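Local coordinates for biliverdin reductase (Synechocystis sp., PDB 5B3T), which probably reduces the heme-derived tetrapyrrole biliverdin with NAD(P)H, as a Rossmann-fold member of the Gfo/Idh/MocA family, at residues A[75-80]-A[100-105]. Sequence-based numbering, arbitrary orientation.
Sequences IDLVLI and HVVLEY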
loop_
_atom_site.group_PDB
_atom_site.type_symbol
_atom_site.label_atom_id
_atom_site.label_comp_id
_atom_site.label_asym_id
_atom_site.label_seq_id
_atom_site.Cartn_x
_atom_site.Cartn_y
_atom_site.Cartn_z
ATOM N N ILE A 75 -8.968 21.633 -9.401
ATOM C CA ILE A 75 -8.099 20.607 -8.838
ATOM C C ILE A 75 -6.992 20.331 -9.842
ATOM O O ILE A 75 -7.261 20.177 -11.039
ATOM C CB ILE A 75 -8.869 19.309 -8.527
ATOM C CG1 ILE A 75 -9.912 19.545 -7.442
ATOM C CG2 ILE A 75 -7.914 18.217 -8.074
ATOM C CD1 ILE A 75 -9.318 20.022 -6.163
ATOM N N ASP A 76 -5.750 20.273 -9.361
ATOM C CA ASP A 76 -4.624 19.862 -10.190
ATOM C C ASP A 76 -4.174 18.434 -9.918
ATOM O O ASP A 76 -3.695 17.760 -10.837
ATOM C CB ASP A 76 -3.429 20.798 -9.975
ATOM C CG ASP A 76 -3.780 22.255 -10.188
ATOM O OD1 ASP A 76 -4.416 22.573 -11.214
ATOM O OD2 ASP A 76 -3.418 23.083 -9.327
ATOM N N LEU A 77 -4.330 17.956 -8.685
ATOM C CA LEU A 77 -3.733 16.705 -8.243
ATOM C C LEU A 77 -4.753 15.911 -7.442
ATOM O O LEU A 77 -5.429 16.464 -6.571
ATOM C CB LEU A 77 -2.481 16.984 -7.401
ATOM C CG LEU A 77 -1.886 15.874 -6.539
ATOM C CD1 LEU A 77 -1.297 14.769 -7.396
ATOM C CD2 LEU A 77 -0.833 16.453 -5.610
ATOM N N VAL A 78 -4.861 14.617 -7.736
ATOM C CA VAL A 78 -5.788 13.724 -7.051
ATOM C C VAL A 78 -4.980 12.719 -6.241
ATOM O O VAL A 78 -4.149 11.986 -6.794
ATOM C CB VAL A 78 -6.724 13.007 -8.034
ATOM C CG1 VAL A 78 -7.586 11.996 -7.292
ATOM C CG2 VAL A 78 -7.595 14.014 -8.769
ATOM N N LEU A 79 -5.230 12.686 -4.935
ATOM C CA LEU A 79 -4.641 11.708 -4.029
ATOM C C LEU A 79 -5.664 10.604 -3.785
ATOM O O LEU A 79 -6.780 10.878 -3.330
ATOM C CB LEU A 79 -4.223 12.379 -2.719
ATOM C CG LEU A 79 -3.427 11.617 -1.652
ATOM C CD1 LEU A 79 -4.329 10.775 -0.754
ATOM C CD2 LEU A 79 -2.347 10.754 -2.289
ATOM N N ILE A 80 -5.282 9.363 -4.082
ATOM C CA ILE A 80 -6.185 8.219 -4.008
ATOM C C ILE A 80 -5.701 7.296 -2.897
ATOM O O ILE A 80 -4.602 6.734 -2.980
ATOM C CB ILE A 80 -6.260 7.470 -5.346
ATOM C CG1 ILE A 80 -6.656 8.425 -6.473
ATOM C CG2 ILE A 80 -7.259 6.322 -5.255
ATOM C CD1 ILE A 80 -6.635 7.781 -7.843
ATOM N N HIS A 100 -3.011 15.160 -12.152
ATOM C CA HIS A 100 -1.934 14.360 -11.591
ATOM C C HIS A 100 -2.504 13.415 -10.540
ATOM O O HIS A 100 -3.503 13.718 -9.880
ATOM C CB HIS A 100 -0.860 15.256 -10.972
ATOM C CG HIS A 100 -0.245 16.222 -11.936
ATOM N ND1 HIS A 100 0.574 15.823 -12.971
ATOM C CD2 HIS A 100 -0.328 17.571 -12.021
ATOM C CE1 HIS A 100 0.969 16.886 -13.650
ATOM N NE2 HIS A 100 0.434 17.958 -13.096
ATOM N N VAL A 101 -1.870 12.255 -10.387
ATOM C CA VAL A 101 -2.386 11.199 -9.523
ATOM C C VAL A 101 -1.272 10.693 -8.617
ATOM O O VAL A 101 -0.178 10.359 -9.089
ATOM C CB VAL A 101 -2.986 10.034 -10.335
ATOM C CG1 VAL A 101 -3.454 8.925 -9.402
ATOM C CG2 VAL A 101 -4.137 10.520 -11.202
ATOM N N VAL A 102 -1.550 10.647 -7.317
ATOM C CA VAL A 102 -0.728 9.937 -6.347
ATOM C C VAL A 102 -1.620 8.924 -5.650
ATOM O O VAL A 102 -2.724 9.264 -5.207
ATOM C CB VAL A 102 -0.078 10.888 -5.325
ATOM C CG1 VAL A 102 0.609 10.089 -4.221
ATOM C CG2 VAL A 102 0.910 11.811 -6.016
ATOM N N LEU A 103 -1.153 7.684 -5.564
ATOM C CA LEU A 103 -1.902 6.611 -4.931
ATOM C C LEU A 103 -1.114 6.026 -3.772
ATOM O O LEU A 103 0.114 5.910 -3.836
ATOM C CB LEU A 103 -2.225 5.484 -5.920
ATOM C CG LEU A 103 -3.155 5.724 -7.108
ATOM C CD1 LEU A 103 -2.391 5.544 -8.407
ATOM C CD2 LEU A 103 -4.339 4.768 -7.046
ATOM N N GLU A 104 -1.827 5.673 -2.710
ATOM C CA GLU A 104 -1.347 4.651 -1.798
ATOM C C GLU A 104 -1.650 3.300 -2.431
ATOM O O GLU A 104 -2.785 3.054 -2.850
ATOM C CB GLU A 104 -2.025 4.775 -0.433
ATOM C CG GLU A 104 -1.494 3.814 0.625
ATOM C CD GLU A 104 -0.104 4.184 1.112
ATOM O OE1 GLU A 104 0.357 5.306 0.810
ATOM O OE2 GLU A 104 0.524 3.360 1.808
ATOM N N TYR A 105 -0.633 2.451 -2.542
ATOM C CA TYR A 105 -0.791 1.126 -3.138
ATOM C C TYR A 105 -2.014 0.436 -2.528
ATOM O O TYR A 105 -2.223 0.523 -1.321
ATOM C CB TYR A 105 0.474 0.293 -2.922
ATOM C CG TYR A 105 0.511 -0.977 -3.732
ATOM C CD1 TYR A 105 0.978 -0.974 -5.040
ATOM C CD2 TYR A 105 0.067 -2.179 -3.195
ATOM C CE1 TYR A 105 1.007 -2.133 -5.788
ATOM C CE2 TYR A 105 0.089 -3.342 -3.938
ATOM C CZ TYR A 105 0.562 -3.315 -5.232
ATOM O OH TYR A 105 0.588 -4.473 -5.973
#
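D76 O accepts the first of five backbone hydrogen bonds, from H100 N, and the series ends at E104 N to I80 O; with strand directions only 18° apart, strands 77-80 and 100-104 run parallel. V78 and I80 each give and accept one bond on this side: V78 N reaches H100 O at 2.7 Å, while I80 N meets V102 O at 2.8 Å. The backbones of L77 and L79 hydrogen-bond to strand 14-19, which makes 77-80 an inner strand of the sheet. On the face carrying L77, H100, L79 and V102, L77 CD1 touches H100 CB at 3.6 Å and V102 CG2 at 3.9 Å. With CG anti to the backbone N (chi1 -173°) and chi2 turning CD2 toward the neighbouring strand, L79 CD2 packs on V102 CG1 at 3.6 Å. Helices 23-34 and 283-300 cover this layer, and H100 ND1 is hydrogen-bonded to L127 N. The parallel register and the intervening helix 87-96 define a beta-alpha-beta crossover of the NAD-binding Rossmann domain. That helix packs on the other face, touching I80 and V101. There I80 CD1, at the end of an extended chain (chi2 175°), lies 3.7 Å from V101 CG1, and L103 runs alongside I80, its CD2 3.7 Å from I80 CB and also near CG2 and CD1. Cutting L103 back to an alanine would take away CG and both methyls and would probably open a gap beside I80 CB and CG2. E104, whose N gives the last bond, uses OE2 to accept hydrogen bonds from I133 N and E134 N, and its side chain lies near A24, an NADP(+)-binding residue. Y105, which follows directly, itself binds NADP(+) in another structure of this enzyme, placing the C-terminal end of strand 100-104 at the cofactor site.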